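Local coordinates for protein vinylacetyl-CoA Delta-isomerase (Nitrosopumilus maritimus SCM1, PDB 6VJR) that probably acts as a 4-hydroxybutyryl-CoA dehydratase with vinylacetyl-CoA delta-isomerase activity, binding FAD, a [4Fe-4S] cluster and an iron ion, at residues 288-293 with 446-451; 302-307 with 328-333; 312-317 with 419-424. One frame throughout, in Å; residues are numbered along the deposited sequence.

Contact 1. Residues 288-293 with 446-451. With FE (Fe (III) ion), chain I; FAD (flavin-adenine dinucleotide), chain F; SF4 (iron/sulfur cluster), chain E.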
loop_
_atom_site.group_PDB
_atom_site.type_symbol
_atom_site.label_atom_id
_atom_site.label_comp_id
_atom_site.label_asym_id
_atom_site.label_seq_id
_atom_site.Cartn_x
_atom_site.Cartn_y
_atom_site.Cartn_z
ATOM N N TYR A 288 20.005 14.633 -12.068
ATOM C CA TYR A 288 21.069 13.903 -11.409
ATOM C C TYR A 288 20.695 13.540 -9.981
ATOM O O TYR A 288 20.890 12.398 -9.514
ATOM C CB TYR A 288 22.362 14.708 -11.383
ATOM C CG TYR A 288 23.090 14.882 -12.716
ATOM C CD1 TYR A 288 23.674 13.821 -13.381
ATOM C CD2 TYR A 288 23.104 16.117 -13.347
ATOM C CE1 TYR A 288 24.320 14.004 -14.578
ATOM C CE2 TYR A 288 23.773 16.316 -14.536
ATOM C CZ TYR A 288 24.314 15.240 -15.202
ATOM O OH TYR A 288 24.979 15.430 -16.390
ATOM N N HIS A 289 20.275 14.561 -9.238
ATOM C CA HIS A 289 20.177 14.392 -7.800
ATOM C C HIS A 289 19.069 13.404 -7.405
ATOM O O HIS A 289 19.244 12.666 -6.430
ATOM C CB HIS A 289 20.059 15.717 -7.073
ATOM C CG HIS A 289 20.464 15.597 -5.644
ATOM N ND1 HIS A 289 21.722 15.229 -5.223
ATOM C CD2 HIS A 289 19.723 15.723 -4.525
ATOM C CE1 HIS A 289 21.698 15.144 -3.877
ATOM N NE2 HIS A 289 20.485 15.446 -3.435
ATOM N N ARG A 290 17.992 13.340 -8.188
ATOM C CA ARG A 290 16.875 12.439 -7.905
ATOM C C ARG A 290 17.308 10.974 -7.985
ATOM O O ARG A 290 16.691 10.124 -7.374
ATOM C CB ARG A 290 15.681 12.779 -8.796
ATOM C CG ARG A 290 14.956 13.995 -8.241
ATOM C CD ARG A 290 13.805 14.483 -9.048
ATOM N NE ARG A 290 13.259 15.704 -8.460
ATOM C CZ ARG A 290 12.559 16.602 -9.128
ATOM N NH1 ARG A 290 12.076 16.319 -10.314
ATOM N NH2 ARG A 290 12.388 17.794 -8.623
ATOM N N ARG A 291 18.419 10.651 -8.667
ATOM C CA ARG A 291 18.922 9.286 -8.584
ATOM C C ARG A 291 20.243 9.135 -7.814
ATOM O O ARG A 291 20.730 8.004 -7.653
ATOM C CB ARG A 291 18.935 8.542 -9.904
ATOM C CG ARG A 291 19.646 9.155 -11.070
ATOM C CD ARG A 291 21.162 8.874 -11.153
ATOM N NE ARG A 291 21.961 9.851 -10.421
ATOM C CZ ARG A 291 23.292 10.040 -10.608
ATOM N NH1 ARG A 291 24.029 9.217 -11.378
ATOM N NH2 ARG A 291 23.884 11.033 -9.980
ATOM N N SER A 292 20.752 10.224 -7.226
ATOM C CA SER A 292 21.760 10.135 -6.185
ATOM C C SER A 292 21.217 9.493 -4.920
ATOM O O SER A 292 22.007 9.039 -4.072
ATOM C CB SER A 292 22.413 11.495 -5.958
ATOM O OG SER A 292 23.258 11.772 -7.083
ATOM N N TYR A 293 19.879 9.424 -4.823
ATOM C CA TYR A 293 19.199 8.777 -3.694
ATOM C C TYR A 293 19.447 7.274 -3.611
ATOM O O TYR A 293 19.004 6.647 -2.660
ATOM C CB TYR A 293 17.696 9.107 -3.597
ATOM C CG TYR A 293 17.562 10.558 -3.202
ATOM C CD1 TYR A 293 17.548 10.925 -1.864
ATOM C CD2 TYR A 293 17.509 11.551 -4.155
ATOM C CE1 TYR A 293 17.566 12.239 -1.470
ATOM C CE2 TYR A 293 17.521 12.882 -3.787
ATOM C CZ TYR A 293 17.602 13.217 -2.451
ATOM O OH TYR A 293 17.722 14.500 -2.096
ATOM N N HIS A 446 12.001 15.238 0.785
ATOM C CA HIS A 446 12.075 16.591 0.199
ATOM C C HIS A 446 13.314 16.876 -0.656
ATOM O O HIS A 446 13.340 17.830 -1.417
ATOM C CB HIS A 446 11.972 17.672 1.277
ATOM C CG HIS A 446 10.575 17.746 1.834
ATOM N ND1 HIS A 446 9.513 18.070 1.028
ATOM C CD2 HIS A 446 10.077 17.438 3.020
ATOM C CE1 HIS A 446 8.396 18.034 1.746
ATOM N NE2 HIS A 446 8.710 17.656 2.987
ATOM N N GLY A 447 14.346 16.105 -0.481
ATOM C CA GLY A 447 15.579 16.361 -1.215
ATOM C C GLY A 447 15.396 16.312 -2.741
ATOM O O GLY A 447 14.737 15.439 -3.282
ATOM N N ALA A 448 15.926 17.322 -3.443
ATOM C CA ALA A 448 15.692 17.559 -4.876
ATOM C C ALA A 448 14.208 17.705 -5.233
ATOM O O ALA A 448 13.789 17.466 -6.376
ATOM C CB ALA A 448 16.290 16.476 -5.726
ATOM N N GLY A 449 13.432 18.151 -4.268
ATOM C CA GLY A 449 12.039 18.465 -4.496
ATOM C C GLY A 449 11.097 17.493 -3.796
ATOM O O GLY A 449 11.314 16.285 -3.702
ATOM N N SER A 450 9.983 18.060 -3.359
ATOM C CA SER A 450 8.932 17.318 -2.703
ATOM C C SER A 450 8.275 16.346 -3.691
ATOM O O SER A 450 8.400 16.506 -4.916
ATOM C CB SER A 450 7.937 18.262 -2.136
ATOM O OG SER A 450 8.518 19.251 -1.301
ATOM N N PRO A 451 7.444 15.379 -3.234
ATOM C CA PRO A 451 6.857 14.385 -4.122
ATOM C C PRO A 451 6.148 14.985 -5.338
ATOM O O PRO A 451 6.249 14.479 -6.462
ATOM C CB PRO A 451 5.875 13.620 -3.227
ATOM C CG PRO A 451 6.562 13.673 -1.867
ATOM C CD PRO A 451 7.285 14.992 -1.828
HETATM FE FE FE I . 19.416 15.317 -1.429
HETATM P PA FAD F . 7.769 23.543 0.392
HETATM O O1A FAD F . 8.005 23.977 -0.996
HETATM O O2A FAD F . 7.321 24.563 1.360
HETATM O O5B FAD F . 6.852 22.244 0.298
HETATM C C5B FAD F . 5.819 21.961 1.273
HETATM C C4B FAD F . 4.647 21.354 0.560
HETATM O O4B FAD F . 3.988 22.371 -0.235
HETATM C C3B FAD F . 4.943 20.186 -0.401
HETATM O O3B FAD F . 3.891 19.218 -0.346
HETATM C C2B FAD F . 4.965 20.863 -1.766
HETATM O O2B FAD F . 4.713 20.034 -2.890
HETATM C C1B FAD F . 3.878 21.925 -1.581
HETATM N N9A FAD F . 4.057 23.097 -2.429
HETATM C C8A FAD F . 5.030 24.073 -2.393
HETATM N N7A FAD F . 4.891 25.024 -3.281
HETATM C C5A FAD F . 3.759 24.645 -3.979
HETATM C C6A FAD F . 3.080 25.239 -5.063
HETATM N N6A FAD F . 3.448 26.405 -5.595
HETATM N N1A FAD F . 2.016 24.577 -5.573
HETATM C C2A FAD F . 1.640 23.424 -4.991
HETATM N N3A FAD F . 2.169 22.786 -3.949
HETATM C C4A FAD F . 3.246 23.446 -3.481
HETATM N N1 FAD F . 18.405 22.194 -1.009
HETATM C C2 FAD F . 19.577 22.716 -1.502
HETATM O O2 FAD F . 19.602 23.621 -2.351
HETATM N N3 FAD F . 20.774 22.164 -1.087
HETATM C C4 FAD F . 20.934 21.152 -0.184
HETATM O O4 FAD F . 22.034 20.802 0.205
HETATM C C4X FAD F . 19.687 20.683 0.400
HETATM N N5 FAD F . 19.744 19.713 1.318
HETATM C C5X FAD F . 18.590 19.436 2.020
HETATM C C6 FAD F . 18.628 18.602 3.147
HETATM C C7 FAD F . 17.495 18.341 3.903
HETATM C C7M FAD F . 17.604 17.525 5.168
HETATM C C8 FAD F . 16.243 18.803 3.449
HETATM C C8M FAD F . 14.985 18.441 4.185
HETATM C C9 FAD F . 16.161 19.551 2.298
HETATM C C9A FAD F . 17.337 19.904 1.589
HETATM N N10 FAD F . 17.303 20.764 0.492
HETATM C C10 FAD F . 18.472 21.260 -0.086
HETATM C "C1'" FAD F . 16.021 21.452 0.244
HETATM C "C2'" FAD F . 14.954 20.717 -0.531
HETATM O "O2'" FAD F . 15.290 20.803 -1.917
HETATM C "C3'" FAD F . 13.584 21.358 -0.267
HETATM O "O3'" FAD F . 13.248 21.029 1.068
HETATM C "C4'" FAD F . 12.482 20.986 -1.272
HETATM O "O4'" FAD F . 12.735 21.591 -2.548
HETATM C "C5'" FAD F . 11.099 21.400 -0.804
HETATM O "O5'" FAD F . 11.073 22.799 -0.573
HETATM P P FAD F . 10.609 23.382 0.793
HETATM O O1P FAD F . 11.361 22.823 1.918
HETATM O O2P FAD F . 10.568 24.844 0.631
HETATM O O3P FAD F . 9.104 22.880 1.023
HETATM FE FE1 SF4 E . 21.824 13.613 -0.725
HETATM FE FE2 SF4 E . 22.260 11.101 0.300
HETATM FE FE3 SF4 E . 23.402 13.154 1.416
HETATM FE FE4 SF4 E . 24.343 12.235 -0.922
HETATM S S1 SF4 E . 24.463 11.204 1.063
HETATM S S2 SF4 E . 23.930 14.481 -0.369
HETATM S S3 SF4 E . 22.325 11.676 -1.948
HETATM S S4 SF4 E . 21.150 12.862 1.252
#
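The carbonyl oxygen of Ala448 is gripped by one guanidinium group: Arg290 NH2 reaches Ala448 O at 2.7 Å and Arg290 NE reaches the same atom at 2.8 Å. Both bonds are bent, with an N-H...O angle of 146° for the first. The oxygen lies at the guanidinium edge, in its plane; NH2 is also in the plane of the carbonyl, whereas NE is tilted 26° from it. Arg290 NH1 is held by Gln363, which further fixes the rotation of the group.

Ala448 occupies the third position of a type II turn from His446 to Gly449, just beyond helix 437-446. Its methyl packs at the edge of the His289 imidazole, with Ala448 CB 3.7 Å from His289 CD2. Having CG anti to the backbone N (chi1 -159°), His289 directs NE2 to the iron ion at 2.3 Å, while its ND1 bonds to Asp105, a second-shell carboxylate that sets the ring's rotation. Tyr293 OH binds the same metal at 2.0 Å, and Glu443 is a further ligand. The phenol oxygen also lies 3.0 Å from Gly447 CA, on the side where a beta carbon would stand, which explains the fit of a residue without one.

Beyond the turn the loop borders the FAD, as Ser450 OG lies 3.4 Å from the FAD ribityl atom C5'. Two metal ligands from helix 278-292 and its end, together with the arginine clamp on the turn, thus tie the iron site to the loop lining the FAD, which is consistent with one active site using both cofactors.

Contact 2. Residues 302-307 with 328-333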
loop_
_atom_site.group_PDB
_atom_site.type_symbol
_atom_site.label_atom_id
_atom_site.label_comp_id
_atom_site.label_asym_id
_atom_site.label_seq_id
_atom_site.Cartn_x
_atom_site.Cartn_y
_atom_site.Cartn_z
ATOM N N VAL A 302 22.176 -0.852 6.200
ATOM C CA VAL A 302 22.503 -0.719 7.624
ATOM C C VAL A 302 21.270 -1.012 8.488
ATOM O O VAL A 302 21.370 -1.759 9.452
ATOM C CB VAL A 302 23.097 0.672 7.923
ATOM C CG1 VAL A 302 23.254 0.898 9.418
ATOM C CG2 VAL A 302 24.408 0.907 7.199
ATOM N N LEU A 303 20.123 -0.408 8.172
ATOM C CA LEU A 303 18.907 -0.575 8.958
ATOM C C LEU A 303 18.437 -2.029 8.950
ATOM O O LEU A 303 17.996 -2.575 9.942
ATOM C CB LEU A 303 17.891 0.448 8.490
ATOM C CG LEU A 303 16.641 0.525 9.367
ATOM C CD1 LEU A 303 16.934 0.689 10.808
ATOM C CD2 LEU A 303 15.784 1.697 8.855
ATOM N N ILE A 304 18.533 -2.671 7.785
ATOM C CA ILE A 304 18.179 -4.076 7.652
ATOM C C ILE A 304 19.095 -4.912 8.554
ATOM O O ILE A 304 18.677 -5.781 9.318
ATOM C CB ILE A 304 18.264 -4.511 6.190
ATOM C CG1 ILE A 304 17.183 -3.867 5.351
ATOM C CG2 ILE A 304 18.276 -6.033 6.093
ATOM C CD1 ILE A 304 17.425 -3.975 3.862
ATOM N N GLY A 305 20.393 -4.614 8.492
ATOM C CA GLY A 305 21.352 -5.268 9.345
ATOM C C GLY A 305 21.048 -5.061 10.837
ATOM O O GLY A 305 21.221 -5.984 11.635
ATOM N N ALA A 306 20.634 -3.849 11.221
ATOM C CA ALA A 306 20.290 -3.584 12.601
ATOM C C ALA A 306 19.068 -4.390 13.023
ATOM O O ALA A 306 19.066 -4.956 14.122
ATOM C CB ALA A 306 20.085 -2.134 12.806
ATOM N N ALA A 307 18.041 -4.442 12.158
ATOM C CA ALA A 307 16.837 -5.194 12.481
ATOM C C ALA A 307 17.193 -6.692 12.644
ATOM O O ALA A 307 16.733 -7.380 13.552
ATOM C CB ALA A 307 15.839 -4.964 11.376
ATOM N N GLU A 328 11.013 -8.138 2.911
ATOM C CA GLU A 328 10.304 -6.983 2.384
ATOM C C GLU A 328 11.208 -5.749 2.356
ATOM O O GLU A 328 11.189 -4.956 1.426
ATOM C CB GLU A 328 9.044 -6.678 3.175
ATOM C CG GLU A 328 8.114 -5.675 2.487
ATOM C CD GLU A 328 7.523 -6.118 1.143
ATOM O OE1 GLU A 328 7.417 -7.355 0.906
ATOM O OE2 GLU A 328 7.173 -5.255 0.289
ATOM N N MET A 329 11.893 -5.510 3.469
ATOM C CA MET A 329 12.763 -4.352 3.584
ATOM C C MET A 329 13.753 -4.431 2.410
ATOM O O MET A 329 14.058 -3.434 1.770
ATOM C CB MET A 329 13.475 -4.372 4.945
ATOM C CG MET A 329 12.557 -4.176 6.157
ATOM S SD MET A 329 13.323 -4.603 7.735
ATOM C CE MET A 329 14.306 -3.145 8.097
ATOM N N THR A 330 14.306 -5.622 2.213
ATOM C CA THR A 330 15.329 -5.803 1.182
ATOM C C THR A 330 14.765 -5.511 -0.216
ATOM O O THR A 330 15.382 -4.786 -1.024
ATOM C CB THR A 330 15.881 -7.240 1.233
ATOM O OG1 THR A 330 16.542 -7.458 2.481
ATOM C CG2 THR A 330 16.864 -7.493 0.129
ATOM N N HIS A 331 13.561 -6.025 -0.482
ATOM C CA HIS A 331 12.887 -5.841 -1.762
ATOM C C HIS A 331 12.624 -4.354 -2.050
ATOM O O HIS A 331 12.941 -3.830 -3.119
ATOM C CB HIS A 331 11.543 -6.586 -1.746
ATOM C CG HIS A 331 10.730 -6.245 -2.939
ATOM N ND1 HIS A 331 11.037 -6.614 -4.228
ATOM C CD2 HIS A 331 9.633 -5.538 -3.018
ATOM C CE1 HIS A 331 10.176 -6.038 -5.061
ATOM N NE2 HIS A 331 9.261 -5.410 -4.329
ATOM N N LEU A 332 12.090 -3.634 -1.071
ATOM C CA LEU A 332 11.826 -2.197 -1.266
ATOM C C LEU A 332 13.127 -1.412 -1.496
ATOM O O LEU A 332 13.232 -0.520 -2.340
ATOM C CB LEU A 332 11.076 -1.684 -0.043
ATOM C CG LEU A 332 9.686 -2.271 0.208
ATOM C CD1 LEU A 332 9.083 -1.686 1.466
ATOM C CD2 LEU A 332 8.765 -1.985 -0.980
ATOM N N ASN A 333 14.131 -1.760 -0.710
ATOM C CA ASN A 333 15.442 -1.121 -0.806
ATOM C C ASN A 333 16.067 -1.344 -2.190
ATOM O O ASN A 333 16.539 -0.406 -2.832
ATOM C CB ASN A 333 16.350 -1.625 0.318
ATOM C CG ASN A 333 17.548 -0.739 0.561
ATOM O OD1 ASN A 333 17.415 0.484 0.687
ATOM N ND2 ASN A 333 18.714 -1.355 0.687
#
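Apolar packing comes first: the Ile304 and Met329 chains lie alongside each other, pointing opposite ways, with Ile304 CG1 3.8 Å from Met329 CB. The thioether is bent at its last torsion (chi3 80°), which turns its methyl back against the facing helix, so that Met329 CE lies 4.0 Å from Ile304 CA and 4.1 Å from Ala307 CB. The end of the isoleucine runs roughly perpendicular to the Thr330 side chain, bringing Ile304 CD1 to 3.9 Å from Thr330 CA. Were Ile304 cut back to an alanine, the loss of CG1 and CD1 would probably open a gap against Met329 CB and Thr330 and let the methionine turn more freely.

The backbone geometry is that of an antiparallel helix hairpin: the segment axes run 178° apart in direction and 10.3 Å apart at closest approach. It belongs to the helical region this family shares with the acyl-CoA dehydrogenases, and helix 372-384 covers Met329 with Ile376 and Leu379.

The polar atoms nearby, both on buried side chains, meet Ile304 through van der Waals contact, with Ile304 CD1 3.8 Å from Thr330 OG1. Their hydrogen bonds lead elsewhere: Thr330 OG1 to Ile326 O, and Asn333 ND2 to Thr297 O.

Contact 3. Residues 312-317 with 419-424; sequences DYNGVP and ENRMRI. With FAD (flavin-adenine dinucleotide), chain V.
The Tyr313 ring meets Asn420 O at its edge, near the ring plane, with Tyr313 CE2 3.6 Å from that oxygen; the backbone of Arg421 and Ile424 CG2 approach it obliquely. The Arg421 guanidinium likewise takes its partner, Asn314 OD1, at the edge and close to its plane. These groups join the C-terminal end of helix 295-314 to the side of helix 418-432. The first of these helices finishes in a Schellman motif, in which Gly315 takes a positive phi.

Ring carbon Tyr313 CD2 lies 3.7 Å from Arg421 CA and 3.9 Å from Ile424 CG2, while Tyr313 OH rests 3.5 Å from Asn420 CB. That hydroxyl finds its hydrogen bond on Asp480 of the third subunit, and Asn420 ND2 bonds to Asn479, also of the third subunit.

Arg421 leaves its backbone with chi1 at -174°, CG opposite the amide nitrogen, and runs out extended to Asn314. It holds one oxygen side-on through two nitrogens: Arg421 NH2 stands 2.9 Å and Arg421 NE 3.0 Å from Asn314 OD1. NE comes nearly along the C=O axis, at 174°, whereas NH2 sits above the carbonyl plane. The amide and guanidinium planes are turned 67° from each other, and Arg421 NH1 bonds to Leu410 O, fixing the head group at more than one corner. With its oxygen held, the amide has ND2 on the side of the FAD diphosphate, and Asn314 ND2 lies 3.8 Å from the phosphate oxygen O2A, a proximity and not a hydrogen bond. Val316 CG1 touches the adenine ring at 3.9 Å from its C6A atom.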
loop_
_atom_site.group_PDB
_atom_site.type_symbol
_atom_site.label_atom_id
_atom_site.label_comp_id
_atom_site.label_asym_id
_atom_site.label_seq_id
_atom_site.Cartn_x
_atom_site.Cartn_y
_atom_site.Cartn_z
ATOM N N ASP A 312 18.200 -11.435 16.298
ATOM C CA ASP A 312 19.163 -12.400 16.802
ATOM C C ASP A 312 19.335 -12.276 18.315
ATOM O O ASP A 312 19.162 -13.262 19.048
ATOM C CB ASP A 312 20.451 -12.174 16.031
ATOM C CG ASP A 312 21.666 -12.934 16.489
ATOM O OD1 ASP A 312 21.541 -13.626 17.481
ATOM O OD2 ASP A 312 22.741 -12.790 15.841
ATOM N N TYR A 313 19.559 -11.047 18.792
ATOM C CA TYR A 313 19.767 -10.810 20.217
ATOM C C TYR A 313 18.522 -11.161 21.042
ATOM O O TYR A 313 18.636 -11.523 22.229
ATOM C CB TYR A 313 20.131 -9.339 20.396
ATOM C CG TYR A 313 21.512 -8.913 19.913
ATOM C CD1 TYR A 313 22.508 -9.842 19.601
ATOM C CD2 TYR A 313 21.857 -7.565 19.916
ATOM C CE1 TYR A 313 23.765 -9.413 19.229
ATOM C CE2 TYR A 313 23.131 -7.148 19.593
ATOM C CZ TYR A 313 24.098 -8.077 19.296
ATOM O OH TYR A 313 25.346 -7.617 18.939
ATOM N N ASN A 314 17.333 -10.960 20.433
ATOM C CA ASN A 314 16.078 -11.266 21.086
ATOM C C ASN A 314 15.777 -12.747 21.120
ATOM O O ASN A 314 14.825 -13.127 21.796
ATOM C CB ASN A 314 14.882 -10.519 20.506
ATOM C CG ASN A 314 14.890 -9.034 20.742
ATOM O OD1 ASN A 314 15.539 -8.540 21.667
ATOM N ND2 ASN A 314 14.089 -8.309 19.967
ATOM N N GLY A 315 16.469 -13.561 20.337
ATOM C CA GLY A 315 16.241 -14.985 20.344
ATOM C C GLY A 315 15.237 -15.500 19.303
ATOM O O GLY A 315 14.917 -16.686 19.362
ATOM N N VAL A 316 14.864 -14.656 18.311
ATOM C CA VAL A 316 13.906 -15.026 17.302
ATOM C C VAL A 316 14.365 -14.661 15.895
ATOM O O VAL A 316 13.578 -14.180 15.100
ATOM C CB VAL A 316 12.533 -14.404 17.643
ATOM C CG1 VAL A 316 11.877 -15.153 18.793
ATOM C CG2 VAL A 316 12.609 -12.911 17.901
ATOM N N PRO A 317 15.614 -14.958 15.504
ATOM C CA PRO A 317 16.077 -14.600 14.173
ATOM C C PRO A 317 15.434 -15.350 13.010
ATOM O O PRO A 317 15.412 -14.851 11.879
ATOM C CB PRO A 317 17.578 -14.856 14.252
ATOM C CG PRO A 317 17.693 -15.954 15.268
ATOM C CD PRO A 317 16.634 -15.661 16.301
ATOM N N GLU A 419 25.075 -4.616 26.706
ATOM C CA GLU A 419 25.508 -3.377 26.109
ATOM C C GLU A 419 25.339 -3.421 24.576
ATOM O O GLU A 419 25.006 -2.426 23.939
ATOM C CB GLU A 419 26.960 -3.097 26.459
ATOM C CG GLU A 419 27.390 -1.733 25.953
ATOM C CD GLU A 419 28.773 -1.273 26.369
ATOM O OE1 GLU A 419 29.251 -1.685 27.446
ATOM O OE2 GLU A 419 29.402 -0.530 25.565
ATOM N N ASN A 420 25.614 -4.581 23.964
ATOM C CA ASN A 420 25.439 -4.694 22.522
ATOM C C ASN A 420 23.964 -4.585 22.116
ATOM O O ASN A 420 23.640 -3.953 21.095
ATOM C CB ASN A 420 26.041 -5.974 21.963
ATOM C CG ASN A 420 27.547 -6.019 22.062
ATOM O OD1 ASN A 420 28.222 -4.989 22.129
ATOM N ND2 ASN A 420 28.082 -7.215 21.957
ATOM N N ARG A 421 23.045 -5.188 22.910
ATOM C CA ARG A 421 21.630 -5.054 22.630
ATOM C C ARG A 421 21.183 -3.598 22.737
ATOM O O ARG A 421 20.451 -3.114 21.883
ATOM C CB ARG A 421 20.879 -6.006 23.533
ATOM C CG ARG A 421 19.391 -6.102 23.274
ATOM C CD ARG A 421 18.782 -7.309 23.986
ATOM N NE ARG A 421 17.338 -7.412 23.743
ATOM C CZ ARG A 421 16.342 -7.064 24.565
ATOM N NH1 ARG A 421 16.611 -6.642 25.790
ATOM N NH2 ARG A 421 15.097 -7.064 24.100
ATOM N N MET A 422 21.647 -2.900 23.763
ATOM C CA MET A 422 21.389 -1.473 23.886
ATOM C C MET A 422 21.911 -0.692 22.682
ATOM O O MET A 422 21.217 0.177 22.153
ATOM C CB MET A 422 21.944 -0.889 25.183
ATOM C CG MET A 422 21.315 -1.503 26.380
ATOM S SD MET A 422 21.873 -0.863 27.971
ATOM C CE MET A 422 22.015 0.861 27.487
ATOM N N ARG A 423 23.144 -0.956 22.274
ATOM C CA ARG A 423 23.724 -0.204 21.180
ATOM C C ARG A 423 22.915 -0.376 19.888
ATOM O O ARG A 423 22.705 0.579 19.148
ATOM C CB ARG A 423 25.178 -0.646 20.947
ATOM C CG ARG A 423 26.148 -0.070 21.956
ATOM C CD ARG A 423 27.528 -0.702 21.828
ATOM N NE ARG A 423 28.537 -0.107 22.689
ATOM C CZ ARG A 423 29.059 1.092 22.527
ATOM N NH1 ARG A 423 28.883 1.765 21.407
ATOM N NH2 ARG A 423 29.873 1.563 23.453
ATOM N N ILE A 424 22.488 -1.612 19.594
ATOM C CA ILE A 424 21.797 -1.838 18.332
ATOM C C ILE A 424 20.405 -1.177 18.384
ATOM O O ILE A 424 19.955 -0.593 17.405
ATOM C CB ILE A 424 21.759 -3.311 17.895
ATOM C CG1 ILE A 424 21.581 -3.378 16.377
ATOM C CG2 ILE A 424 20.705 -4.114 18.647
ATOM C CD1 ILE A 424 22.847 -3.033 15.615
HETATM P PA FAD V . 9.266 -8.191 21.474
HETATM O O1A FAD V . 8.347 -9.204 22.039
HETATM O O2A FAD V . 10.732 -8.340 21.692
HETATM O O5B FAD V . 8.891 -8.083 19.939
HETATM C C5B FAD V . 9.913 -7.778 18.957
HETATM C C4B FAD V . 9.609 -8.515 17.676
HETATM O O4B FAD V . 9.825 -9.924 17.915
HETATM C C3B FAD V . 8.151 -8.395 17.159
HETATM O O3B FAD V . 8.126 -8.419 15.730
HETATM C C2B FAD V . 7.465 -9.661 17.738
HETATM O O2B FAD V . 6.332 -10.137 17.035
HETATM C C1B FAD V . 8.619 -10.655 17.663
HETATM N N9A FAD V . 8.524 -11.772 18.588
HETATM C C8A FAD V . 8.679 -11.751 19.949
HETATM N N7A FAD V . 8.544 -12.932 20.511
HETATM C C5A FAD V . 8.280 -13.787 19.464
HETATM C C6A FAD V . 8.068 -15.180 19.418
HETATM N N6A FAD V . 8.105 -15.954 20.496
HETATM N N1A FAD V . 7.804 -15.740 18.211
HETATM C C2A FAD V . 7.799 -14.925 17.146
HETATM N N3A FAD V . 7.981 -13.608 17.070
HETATM C C4A FAD V . 8.266 -13.088 18.266
HETATM N N1 FAD V . 3.069 -2.920 28.523
HETATM C C2 FAD V . 2.448 -2.883 29.742
HETATM O O2 FAD V . 2.263 -3.885 30.432
HETATM N N3 FAD V . 2.013 -1.676 30.246
HETATM C C4 FAD V . 2.072 -0.447 29.648
HETATM O O4 FAD V . 1.714 0.579 30.237
HETATM C C4X FAD V . 2.798 -0.472 28.420
HETATM N N5 FAD V . 2.981 0.693 27.778
HETATM C C5X FAD V . 3.836 0.703 26.695
HETATM C C6 FAD V . 4.231 1.911 26.110
HETATM C C7 FAD V . 5.148 1.952 25.058
HETATM C C7M FAD V . 5.636 3.270 24.513
HETATM C C8 FAD V . 5.494 0.766 24.406
HETATM C C8M FAD V . 6.461 0.756 23.257
HETATM C C9 FAD V . 5.120 -0.437 24.972
HETATM C C9A FAD V . 4.282 -0.492 26.108
HETATM N N10 FAD V . 3.920 -1.700 26.713
HETATM C C10 FAD V . 3.261 -1.742 27.930
HETATM C "C1'" FAD V . 4.607 -2.920 26.261
HETATM C "C2'" FAD V . 4.104 -3.582 24.993
HETATM O "O2'" FAD V . 2.970 -4.367 25.342
HETATM C "C3'" FAD V . 5.212 -4.443 24.415
HETATM O "O3'" FAD V . 6.143 -3.533 23.854
HETATM C "C4'" FAD V . 4.723 -5.490 23.406
HETATM O "O4'" FAD V . 3.986 -6.549 24.007
HETATM C "C5'" FAD V . 5.858 -6.065 22.591
HETATM O "O5'" FAD V . 6.768 -6.727 23.517
HETATM P P FAD V . 8.319 -6.354 23.456
HETATM O O1P FAD V . 8.498 -4.917 23.579
HETATM O O2P FAD V . 8.987 -7.244 24.432
HETATM O O3P FAD V . 8.820 -6.733 22.011
#

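How the contacts relate
All three contacts are buried, but they lie at increasing distance from the centre of the chain: the centre of contact 1 is about 7 Å away, that of contact 2 about 20 Å and that of contact 3 about 31 Å. Contacts 2 and 3 share helix 295-314 and touch where Ala306 O lies 3.7 Å from Ile424 CG1; contact 1 stands apart, on the preceding helix 278-292. Chemistry follows place. Metal coordination marks the innermost site, apolar helix packing the middle one, and a mixture of ring packing and arginine bonding the outermost. Contacts 1 and 3 each border an FAD and the second subunit, while the third subunit covers parts of contacts 2 and 3.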